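Local structure of acyl-coenzyme A oxidase 3 (Yarrowia lipolytica, 5YS9) at residues V114-L122 and M254-G262; A513-R524 and G599-L607. The protein oxidises acyl-CoA thioesters to 2-trans-enoyl-CoAs with its FAD cofactor, passing the electrons to oxygen to give hydrogen peroxide in peroxisomal fatty acid beta-oxidation. All coordinates share one frame; numbering follows the deposited sequence.

Contact 1 of 2, residues V114-L122 and M254-G262; sequences VDMGTRIRL and MGRDAIDNG. With FAD (flavin-adenine dinucleotide), chain C.
Arg121 and Asp260 pair by charge: Arg121 NE lies 3.1 Å from Asp260 OD1, with the carboxylate over one guanidinium face and the two planes 34° apart. No N-H points at OD1. Asp260 reaches this place with CG wedged between its own backbone N and carbonyl carbon (chi1 61°). Ser207 OG, hydrogen-bonded to both Arg121 NH2 and Asp260 OD2, ties the pair together.

Of the hydrogen bonds, Arg121 NH1 meets Tyr676 OH of the second subunit and makes a weak bond to Ala258 O (3.4 Å). The second hydrogen bond between the segments is also weak: Arg256 NH1 to Met116 O, 3.0 Å and bent to 126°. Asp115 caps helix 116-136: its OD1 takes an almost straight bond from Thr118 N (3.1 Å) and a weak one from Gly117 N, and its OD2 bonds Thr118 OG1 and pairs with Arg88.

Apolar contact fills the middle. Ile259 CD1 presses on Ile120 CB at 3.4 Å, and Met116 CB covers one face of the Arg256 guanidinium, 3.4 Å from Arg256 NH1. Ala258 CB settles 4.0 Å from Gly117 CA; Gly117, with no side chain to collide with Ala258 CB, is consistent with so close an approach of the type I turn Arg256-Ile259.

The start of helix 116-136 in the N-terminal helical domain is thus joined to the loop between strands 245-249 and 262-272 of the middle beta domain, a loop that carries Asn261 to the flavin. Thr118 packs on helices 78-92 and 101-111, and Met116 touches helix 441-448.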
loop_
_atom_site.group_PDB
_atom_site.type_symbol
_atom_site.label_atom_id
_atom_site.label_comp_id
_atom_site.label_asym_id
_atom_site.label_seq_id
_atom_site.Cartn_x
_atom_site.Cartn_y
_atom_site.Cartn_z
ATOM N N VAL A 114 -13.575 4.873 11.771
ATOM C CA VAL A 114 -14.397 3.923 11.000
ATOM C C VAL A 114 -15.174 4.455 9.802
ATOM O O VAL A 114 -15.599 3.679 8.955
ATOM C CB VAL A 114 -15.370 3.219 11.913
ATOM C CG1 VAL A 114 -14.595 2.270 12.805
ATOM C CG2 VAL A 114 -16.188 4.204 12.747
ATOM N N ASP A 115 -15.319 5.766 9.669
ATOM C CA ASP A 115 -15.975 6.332 8.473
ATOM C C ASP A 115 -15.187 7.550 7.976
ATOM O O ASP A 115 -15.386 8.658 8.403
ATOM C CB ASP A 115 -17.453 6.651 8.817
ATOM C CG ASP A 115 -18.262 7.019 7.607
ATOM O OD1 ASP A 115 -17.621 7.152 6.552
ATOM O OD2 ASP A 115 -19.510 7.199 7.718
ATOM N N MET A 116 -14.245 7.328 7.090
ATOM C CA MET A 116 -13.464 8.444 6.582
ATOM C C MET A 116 -14.189 9.213 5.469
ATOM O O MET A 116 -13.739 10.247 5.082
ATOM C CB MET A 116 -12.128 7.950 6.099
ATOM C CG MET A 116 -11.324 7.214 7.161
ATOM S SD MET A 116 -9.616 6.804 6.697
ATOM C CE MET A 116 -9.659 5.072 7.156
ATOM N N GLY A 117 -15.303 8.700 4.949
ATOM C CA GLY A 117 -16.047 9.371 3.920
ATOM C C GLY A 117 -16.954 10.439 4.482
ATOM O O GLY A 117 -16.899 11.586 4.067
ATOM N N THR A 118 -17.801 10.069 5.426
ATOM C CA THR A 118 -18.802 11.001 5.937
ATOM C C THR A 118 -18.155 12.241 6.549
ATOM O O THR A 118 -18.512 13.376 6.249
ATOM C CB THR A 118 -19.711 10.303 6.945
ATOM O OG1 THR A 118 -20.547 9.363 6.257
ATOM C CG2 THR A 118 -20.615 11.324 7.650
ATOM N N ARG A 119 -17.176 12.008 7.401
ATOM C CA ARG A 119 -16.376 13.080 7.997
ATOM C C ARG A 119 -15.940 14.137 6.970
ATOM O O ARG A 119 -16.029 15.320 7.244
ATOM C CB ARG A 119 -15.151 12.444 8.662
ATOM C CG ARG A 119 -14.179 13.426 9.224
ATOM C CD ARG A 119 -12.871 12.815 9.649
ATOM N NE ARG A 119 -12.116 13.929 10.212
ATOM C CZ ARG A 119 -10.858 13.903 10.641
ATOM N NH1 ARG A 119 -10.170 12.784 10.612
ATOM N NH2 ARG A 119 -10.283 15.036 11.095
ATOM N N ILE A 120 -15.482 13.720 5.787
ATOM C CA ILE A 120 -14.967 14.668 4.805
ATOM C C ILE A 120 -16.094 15.287 4.044
ATOM O O ILE A 120 -16.040 16.477 3.733
ATOM C CB ILE A 120 -13.969 14.046 3.792
ATOM C CG1 ILE A 120 -12.845 13.340 4.525
ATOM C CG2 ILE A 120 -13.352 15.122 2.909
ATOM C CD1 ILE A 120 -12.146 14.242 5.529
ATOM N N ARG A 121 -17.139 14.534 3.770
ATOM C CA ARG A 121 -18.246 15.104 3.040
ATOM C C ARG A 121 -18.866 16.243 3.810
ATOM O O ARG A 121 -19.278 17.232 3.242
ATOM C CB ARG A 121 -19.286 14.067 2.648
ATOM C CG ARG A 121 -19.845 14.370 1.277
ATOM C CD ARG A 121 -21.066 13.559 0.963
ATOM N NE ARG A 121 -22.008 14.331 0.187
ATOM C CZ ARG A 121 -22.929 13.794 -0.584
ATOM N NH1 ARG A 121 -23.013 12.493 -0.680
ATOM N NH2 ARG A 121 -23.751 14.562 -1.250
ATOM N N LEU A 122 -18.941 16.097 5.114
ATOM C CA LEU A 122 -19.284 17.230 5.963
ATOM C C LEU A 122 -18.147 18.240 6.028
ATOM O O LEU A 122 -18.352 19.453 5.853
ATOM C CB LEU A 122 -19.593 16.756 7.374
ATOM C CG LEU A 122 -20.299 17.794 8.219
ATOM C CD1 LEU A 122 -21.471 18.379 7.442
ATOM C CD2 LEU A 122 -20.731 17.155 9.534
ATOM N N MET A 254 -10.313 5.626 -5.686
ATOM C CA MET A 254 -9.713 4.519 -4.974
ATOM C C MET A 254 -10.466 4.213 -3.639
ATOM O O MET A 254 -10.645 3.023 -3.274
ATOM C CB MET A 254 -8.269 4.830 -4.681
ATOM C CG MET A 254 -7.594 3.852 -3.735
ATOM S SD MET A 254 -5.839 4.079 -4.005
ATOM C CE MET A 254 -5.107 2.839 -2.901
ATOM N N GLY A 255 -10.891 5.268 -2.966
ATOM C CA GLY A 255 -11.482 5.205 -1.658
ATOM C C GLY A 255 -12.399 6.376 -1.430
ATOM O O GLY A 255 -12.575 7.200 -2.301
ATOM N N ARG A 256 -13.017 6.420 -0.262
ATOM C CA ARG A 256 -13.793 7.571 0.168
ATOM C C ARG A 256 -14.885 7.930 -0.811
ATOM O O ARG A 256 -15.081 9.073 -1.151
ATOM C CB ARG A 256 -12.890 8.764 0.454
ATOM C CG ARG A 256 -12.152 8.651 1.772
ATOM C CD ARG A 256 -11.466 9.937 2.167
ATOM N NE ARG A 256 -10.214 9.696 2.863
ATOM C CZ ARG A 256 -9.935 10.108 4.089
ATOM N NH1 ARG A 256 -10.814 10.795 4.778
ATOM N NH2 ARG A 256 -8.764 9.839 4.623
ATOM N N ASP A 257 -15.585 6.913 -1.266
ATOM C CA ASP A 257 -16.621 7.078 -2.249
ATOM C C ASP A 257 -17.843 7.830 -1.743
ATOM O O ASP A 257 -18.635 8.277 -2.532
ATOM C CB ASP A 257 -16.992 5.748 -2.886
ATOM C CG ASP A 257 -16.208 5.468 -4.151
ATOM O OD1 ASP A 257 -15.932 6.388 -4.922
ATOM O OD2 ASP A 257 -15.863 4.316 -4.382
ATOM N N ALA A 258 -18.010 7.940 -0.433
ATOM C CA ALA A 258 -19.146 8.684 0.103
ATOM C C ALA A 258 -19.079 10.154 -0.270
ATOM O O ALA A 258 -20.111 10.839 -0.224
ATOM C CB ALA A 258 -19.192 8.578 1.610
ATOM N N ILE A 259 -17.884 10.667 -0.549
ATOM C CA ILE A 259 -17.688 12.069 -0.906
ATOM C C ILE A 259 -17.930 12.312 -2.380
ATOM O O ILE A 259 -17.399 11.619 -3.218
ATOM C CB ILE A 259 -16.257 12.546 -0.623
ATOM C CG1 ILE A 259 -15.852 12.255 0.805
ATOM C CG2 ILE A 259 -16.107 14.028 -0.916
ATOM C CD1 ILE A 259 -14.358 12.157 0.966
ATOM N N ASP A 260 -18.710 13.334 -2.678
ATOM C CA ASP A 260 -19.115 13.657 -4.058
ATOM C C ASP A 260 -18.211 14.697 -4.735
ATOM O O ASP A 260 -18.612 15.822 -5.002
ATOM C CB ASP A 260 -20.601 14.102 -4.105
ATOM C CG ASP A 260 -20.879 15.356 -3.283
ATOM O OD1 ASP A 260 -20.349 15.459 -2.163
ATOM O OD2 ASP A 260 -21.672 16.206 -3.720
ATOM N N ASN A 261 -16.990 14.285 -5.033
ATOM C CA ASN A 261 -16.004 15.165 -5.588
ATOM C C ASN A 261 -16.439 15.471 -7.006
ATOM O O ASN A 261 -16.728 14.569 -7.799
ATOM C CB ASN A 261 -14.627 14.535 -5.620
ATOM C CG ASN A 261 -14.080 14.286 -4.257
ATOM O OD1 ASN A 261 -13.432 15.165 -3.656
ATOM N ND2 ASN A 261 -14.289 13.059 -3.752
ATOM N N GLY A 262 -16.488 16.751 -7.321
ATOM C CA GLY A 262 -16.949 17.144 -8.590
ATOM C C GLY A 262 -15.955 18.074 -9.219
ATOM O O GLY A 262 -15.113 18.627 -8.516
HETATM P PA FAD C . 0.729 17.984 -8.188
HETATM O O1A FAD C . 0.725 18.310 -9.632
HETATM O O2A FAD C . 0.976 19.039 -7.181
HETATM O O5B FAD C . 1.870 16.907 -7.997
HETATM C C5B FAD C . 1.818 15.682 -8.708
HETATM C C4B FAD C . 3.056 14.850 -8.446
HETATM O O4B FAD C . 4.210 15.572 -8.857
HETATM C C3B FAD C . 3.213 14.577 -6.974
HETATM O O3B FAD C . 3.688 13.259 -6.787
HETATM C C2B FAD C . 4.300 15.503 -6.528
HETATM O O2B FAD C . 5.101 14.850 -5.563
HETATM C C1B FAD C . 5.098 15.783 -7.776
HETATM N N9A FAD C . 5.580 17.175 -7.685
HETATM C C8A FAD C . 4.847 18.292 -7.763
HETATM N N7A FAD C . 5.621 19.378 -7.606
HETATM C C5A FAD C . 6.871 18.960 -7.420
HETATM C C6A FAD C . 8.180 19.587 -7.191
HETATM N N6A FAD C . 8.312 20.922 -7.132
HETATM N N1A FAD C . 9.239 18.777 -7.042
HETATM C C2A FAD C . 9.124 17.447 -7.097
HETATM N N3A FAD C . 7.972 16.815 -7.300
HETATM C C4A FAD C . 6.838 17.505 -7.467
HETATM N N1 FAD C . -8.770 20.161 -3.449
HETATM C C2 FAD C . -9.607 21.138 -3.071
HETATM O O2 FAD C . -9.286 22.308 -3.263
HETATM N N3 FAD C . -10.773 20.913 -2.488
HETATM C C4 FAD C . -11.197 19.694 -2.238
HETATM O O4 FAD C . -12.285 19.520 -1.705
HETATM C C4X FAD C . -10.351 18.564 -2.619
HETATM N N5 FAD C . -10.732 17.313 -2.396
HETATM C C5X FAD C . -9.945 16.302 -2.766
HETATM C C6 FAD C . -10.385 15.026 -2.524
HETATM C C7 FAD C . -9.617 13.955 -2.886
HETATM C C7M FAD C . -10.129 12.576 -2.593
HETATM C C8 FAD C . -8.310 14.181 -3.538
HETATM C C8M FAD C . -7.447 13.024 -3.937
HETATM C C9 FAD C . -7.858 15.462 -3.775
HETATM C C9A FAD C . -8.633 16.538 -3.414
HETATM N N10 FAD C . -8.202 17.850 -3.643
HETATM C C10 FAD C . -9.070 18.876 -3.262
HETATM C "C1'" FAD C . -6.934 18.143 -4.308
HETATM C "C2'" FAD C . -5.674 17.946 -3.485
HETATM O "O2'" FAD C . -5.607 18.993 -2.532
HETATM C "C3'" FAD C . -4.473 17.994 -4.427
HETATM O "O3'" FAD C . -4.567 16.846 -5.250
HETATM C "C4'" FAD C . -3.070 17.996 -3.819
HETATM O "O4'" FAD C . -2.903 18.998 -2.825
HETATM C "C5'" FAD C . -2.037 18.313 -4.873
HETATM O "O5'" FAD C . -2.002 17.283 -5.834
HETATM P P FAD C . -1.977 17.583 -7.387
HETATM O O1P FAD C . -2.983 16.696 -8.006
HETATM O O2P FAD C . -2.037 19.051 -7.586
HETATM O O3P FAD C . -0.537 17.076 -7.814
#

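Contact 2 of 2, residues A513-R524 and G599-L607; sequences AWEKVANGAIQR and GLFLREGFL
Lys516 lays its chain across Glu604 and ends with NZ gripped by Leu494 O and Ala497 O, and weakly by Glu495 O. On the way, Lys516 CE passes 3.3 Å from Glu604 O and 3.7 Å from Glu604 CB. Glu604 is a knob in a hole formed by Lys516, Val517, Gly520 and Arg524; its chain, bent at chi2 (-64°), brings OE1 to 3.2 Å from Gly520 CA. Its carboxylate joins a salt-bridge network: the Arg524 link rests on uncertain positions of Arg524 NH1 and Glu604 OE2, and the Arg603 link is long and by charge alone. The like-charged Arg524 and Arg603 guanidiniums lie close, unbonded, near Glu604 and Asp613 of the second subunit, which is salt-bridged to Arg603 NH1.

Segments 513-524 of helix 507-534 and 599-604 of helix 598-604, in the C-terminal helical domain, cross at 73°, their axes 9.6 Å apart at closest approach. The second ends at Gly605 in a Schellman motif of weak bonds, after which Phe606 lies against the first. Phe601 stands edge-on to Trp514 in a T-shaped stack, planes at 88° and six-membered ring centroids 4.9 Å apart. Val517 CG1 makes a CH-pi contact over one Phe601 face, 3.9 Å from its centroid. Ala513 CB meets a face of Phe606, 3.3 Å from Phe606 CE2. Trp514 and Phe601 also pack on Ile594, and Val517 and Leu600 on Ile556.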
loop_
_atom_site.group_PDB
_atom_site.type_symbol
_atom_site.label_atom_id
_atom_site.label_comp_id
_atom_site.label_asym_id
_atom_site.label_seq_id
_atom_site.Cartn_x
_atom_site.Cartn_y
_atom_site.Cartn_z
ATOM N N ALA A 513 22.373 10.524 19.599
ATOM C CA ALA A 513 22.686 9.842 18.349
ATOM C C ALA A 513 21.787 10.288 17.158
ATOM O O ALA A 513 22.261 10.371 16.042
ATOM C CB ALA A 513 22.610 8.332 18.558
ATOM N N TRP A 514 20.505 10.571 17.418
ATOM C CA TRP A 514 19.605 11.158 16.397
ATOM C C TRP A 514 19.910 12.640 16.106
ATOM O O TRP A 514 19.734 13.111 14.961
ATOM C CB TRP A 514 18.109 10.942 16.758
ATOM C CG TRP A 514 17.711 9.578 16.412
ATOM C CD1 TRP A 514 17.520 8.529 17.265
ATOM C CD2 TRP A 514 17.551 9.061 15.085
ATOM N NE1 TRP A 514 17.240 7.383 16.538
ATOM C CE2 TRP A 514 17.252 7.682 15.203
ATOM C CE3 TRP A 514 17.641 9.631 13.798
ATOM C CZ2 TRP A 514 17.016 6.862 14.082
ATOM C CZ3 TRP A 514 17.391 8.829 12.688
ATOM C CH2 TRP A 514 17.097 7.444 12.837
ATOM N N GLU A 515 20.345 13.370 17.134
ATOM C CA GLU A 515 20.845 14.734 16.946
ATOM C C GLU A 515 22.102 14.721 16.101
ATOM O O GLU A 515 22.252 15.570 15.200
ATOM C CB GLU A 515 21.049 15.463 18.292
ATOM C CG GLU A 515 19.741 15.716 19.052
ATOM C CD GLU A 515 19.924 16.497 20.357
ATOM O OE1 GLU A 515 21.077 16.691 20.819
ATOM O OE2 GLU A 515 18.908 16.946 20.936
ATOM N N LYS A 516 22.980 13.739 16.317
ATOM C CA LYS A 516 24.171 13.700 15.513
ATOM C C LYS A 516 23.877 13.515 14.023
ATOM O O LYS A 516 24.367 14.246 13.204
ATOM C CB LYS A 516 25.156 12.606 15.946
ATOM C CG LYS A 516 26.574 12.982 15.489
ATOM C CD LYS A 516 27.497 11.820 15.255
ATOM C CE LYS A 516 28.819 12.266 14.643
ATOM N NZ LYS A 516 29.798 12.783 15.633
ATOM N N VAL A 517 23.128 12.488 13.678
ATOM C CA VAL A 517 22.923 12.160 12.272
ATOM C C VAL A 517 22.070 13.239 11.542
ATOM O O VAL A 517 22.322 13.509 10.384
ATOM C CB VAL A 517 22.374 10.710 12.083
ATOM C CG1 VAL A 517 23.357 9.700 12.683
ATOM C CG2 VAL A 517 20.979 10.536 12.691
ATOM N N ALA A 518 21.107 13.859 12.235
ATOM C CA ALA A 518 20.341 14.987 11.692
ATOM C C ALA A 518 21.237 16.162 11.406
ATOM O O ALA A 518 21.274 16.669 10.285
ATOM C CB ALA A 518 19.247 15.421 12.662
ATOM N N ASN A 519 21.992 16.568 12.424
ATOM C CA ASN A 519 22.948 17.659 12.267
ATOM C C ASN A 519 23.983 17.377 11.174
ATOM O O ASN A 519 24.255 18.223 10.315
ATOM C CB ASN A 519 23.609 17.966 13.598
ATOM C CG ASN A 519 24.666 19.032 13.465
ATOM O OD1 ASN A 519 25.834 18.690 13.460
ATOM N ND2 ASN A 519 24.271 20.305 13.255
ATOM N N GLY A 520 24.508 16.162 11.157
ATOM C CA GLY A 520 25.484 15.762 10.159
ATOM C C GLY A 520 24.971 15.989 8.780
ATOM O O GLY A 520 25.574 16.690 7.999
ATOM N N ALA A 521 23.812 15.435 8.499
ATOM C CA ALA A 521 23.260 15.497 7.173
ATOM C C ALA A 521 22.981 16.947 6.763
ATOM O O ALA A 521 23.298 17.345 5.643
ATOM C CB ALA A 521 21.991 14.663 7.118
ATOM N N ILE A 522 22.421 17.731 7.679
ATOM C CA ILE A 522 22.087 19.139 7.396
ATOM C C ILE A 522 23.319 20.053 7.229
ATOM O O ILE A 522 23.361 20.886 6.311
ATOM C CB ILE A 522 21.173 19.724 8.498
ATOM C CG1 ILE A 522 19.830 19.016 8.461
ATOM C CG2 ILE A 522 20.996 21.254 8.343
ATOM C CD1 ILE A 522 18.980 19.215 9.692
ATOM N N GLN A 523 24.303 19.928 8.118
ATOM C CA GLN A 523 25.546 20.716 7.956
ATOM C C GLN A 523 26.252 20.389 6.623
ATOM O O GLN A 523 26.712 21.317 5.932
ATOM C CB GLN A 523 26.518 20.528 9.126
ATOM C CG GLN A 523 25.993 20.891 10.532
ATOM C CD GLN A 523 25.753 22.362 10.781
ATOM O OE1 GLN A 523 26.162 23.199 9.996
ATOM N NE2 GLN A 523 25.081 22.682 11.889
ATOM N N ARG A 524 26.316 19.112 6.238
ATOM C CA ARG A 524 27.034 18.744 4.986
ATOM C C ARG A 524 26.265 19.253 3.766
ATOM O O ARG A 524 26.851 19.830 2.839
ATOM C CB ARG A 524 27.334 17.234 4.892
ATOM C CG ARG A 524 28.659 16.860 5.586
ATOM C CD ARG A 524 28.870 15.362 5.839
ATOM N NE ARG A 524 27.820 14.563 5.200
ATOM C CZ ARG A 524 26.847 13.884 5.820
ATOM N NH1 ARG A 524 26.769 13.792 7.143
ATOM N NH2 ARG A 524 25.941 13.258 5.082
ATOM N N GLY A 599 23.178 2.820 8.372
ATOM C CA GLY A 599 24.169 3.502 7.576
ATOM C C GLY A 599 24.412 4.925 8.012
ATOM O O GLY A 599 25.521 5.409 7.946
ATOM N N LEU A 600 23.368 5.604 8.443
ATOM C CA LEU A 600 23.499 6.972 8.867
ATOM C C LEU A 600 24.461 7.046 10.026
ATOM O O LEU A 600 25.317 7.903 10.074
ATOM C CB LEU A 600 22.146 7.443 9.370
ATOM C CG LEU A 600 21.239 8.325 8.528
ATOM C CD1 LEU A 600 21.378 8.069 7.048
ATOM C CD2 LEU A 600 19.804 8.160 8.978
ATOM N N PHE A 601 24.292 6.137 10.968
ATOM C CA PHE A 601 25.131 6.037 12.155
ATOM C C PHE A 601 26.573 5.611 11.924
ATOM O O PHE A 601 27.471 6.080 12.591
ATOM C CB PHE A 601 24.423 5.227 13.223
ATOM C CG PHE A 601 23.058 5.743 13.524
ATOM C CD1 PHE A 601 21.983 5.369 12.753
ATOM C CD2 PHE A 601 22.865 6.646 14.533
ATOM C CE1 PHE A 601 20.729 5.859 13.012
ATOM C CE2 PHE A 601 21.613 7.143 14.797
ATOM C CZ PHE A 601 20.546 6.751 14.036
ATOM N N LEU A 602 26.769 4.699 10.986
ATOM C CA LEU A 602 28.106 4.309 10.545
ATOM C C LEU A 602 28.845 5.476 9.872
ATOM O O LEU A 602 29.971 5.806 10.210
ATOM C CB LEU A 602 28.035 3.100 9.595
ATOM C CG LEU A 602 28.447 1.704 10.140
ATOM C CD1 LEU A 602 28.305 1.538 11.651
ATOM C CD2 LEU A 602 27.728 0.568 9.384
ATOM N N ARG A 603 28.187 6.106 8.925
ATOM C CA ARG A 603 28.789 7.167 8.157
ATOM C C ARG A 603 29.218 8.384 8.993
ATOM O O ARG A 603 30.244 8.974 8.690
ATOM C CB ARG A 603 27.815 7.577 7.066
ATOM C CG ARG A 603 28.351 8.551 6.054
ATOM C CD ARG A 603 27.920 9.980 6.339
ATOM N NE ARG A 603 27.685 10.660 5.070
ATOM C CZ ARG A 603 28.606 11.283 4.340
ATOM N NH1 ARG A 603 28.230 11.865 3.208
ATOM N NH2 ARG A 603 29.873 11.367 4.729
ATOM N N GLU A 604 28.445 8.761 10.020
ATOM C CA GLU A 604 28.838 9.864 10.907
ATOM C C GLU A 604 29.844 9.434 11.954
ATOM O O GLU A 604 30.418 10.273 12.618
ATOM C CB GLU A 604 27.631 10.492 11.623
ATOM C CG GLU A 604 26.592 11.101 10.709
ATOM C CD GLU A 604 27.104 12.284 9.919
ATOM O OE1 GLU A 604 27.463 13.318 10.513
ATOM O OE2 GLU A 604 27.141 12.181 8.687
ATOM N N GLY A 605 30.009 8.138 12.153
ATOM C CA GLY A 605 31.036 7.625 13.049
ATOM C C GLY A 605 30.606 7.572 14.495
ATOM O O GLY A 605 31.440 7.378 15.363
ATOM N N PHE A 606 29.305 7.703 14.759
ATOM C CA PHE A 606 28.771 7.520 16.104
ATOM C C PHE A 606 28.840 6.054 16.582
ATOM O O PHE A 606 29.074 5.784 17.762
ATOM C CB PHE A 606 27.328 7.985 16.163
ATOM C CG PHE A 606 26.807 8.186 17.566
ATOM C CD1 PHE A 606 27.072 9.356 18.261
ATOM C CD2 PHE A 606 26.064 7.199 18.198
ATOM C CE1 PHE A 606 26.585 9.544 19.536
ATOM C CE2 PHE A 606 25.584 7.380 19.483
ATOM C CZ PHE A 606 25.840 8.547 20.155
ATOM N N LEU A 607 28.612 5.136 15.659
ATOM C CA LEU A 607 28.673 3.704 15.909
ATOM C C LEU A 607 29.711 3.071 14.971
ATOM O O LEU A 607 30.015 3.600 13.914
ATOM C CB LEU A 607 27.312 3.072 15.612
ATOM C CG LEU A 607 26.046 3.469 16.392
ATOM C CD1 LEU A 607 24.899 2.510 16.081
ATOM C CD2 LEU A 607 26.251 3.520 17.893
#

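In the fold
Contact 1 closes along the chain before contact 2 opens, and the two lie on opposite sides of the chain's centre: their centres are 42 Å apart and their nearest atoms about 27 Å apart, without touching. Contact 1 sits beside the flavin, and its Asn261 belongs to the FAD pocket; contact 2, across the chain's centre, lies away from that flavin. Both reach the second subunit, contact 1 through Arg121, Met254 and Arg256, and contact 2 through Leu602 and Arg603. The dimer matters to the cofactor as well, because Arg331, Arg354 and Gln428 of the second subunit bind the FAD next to contact 1.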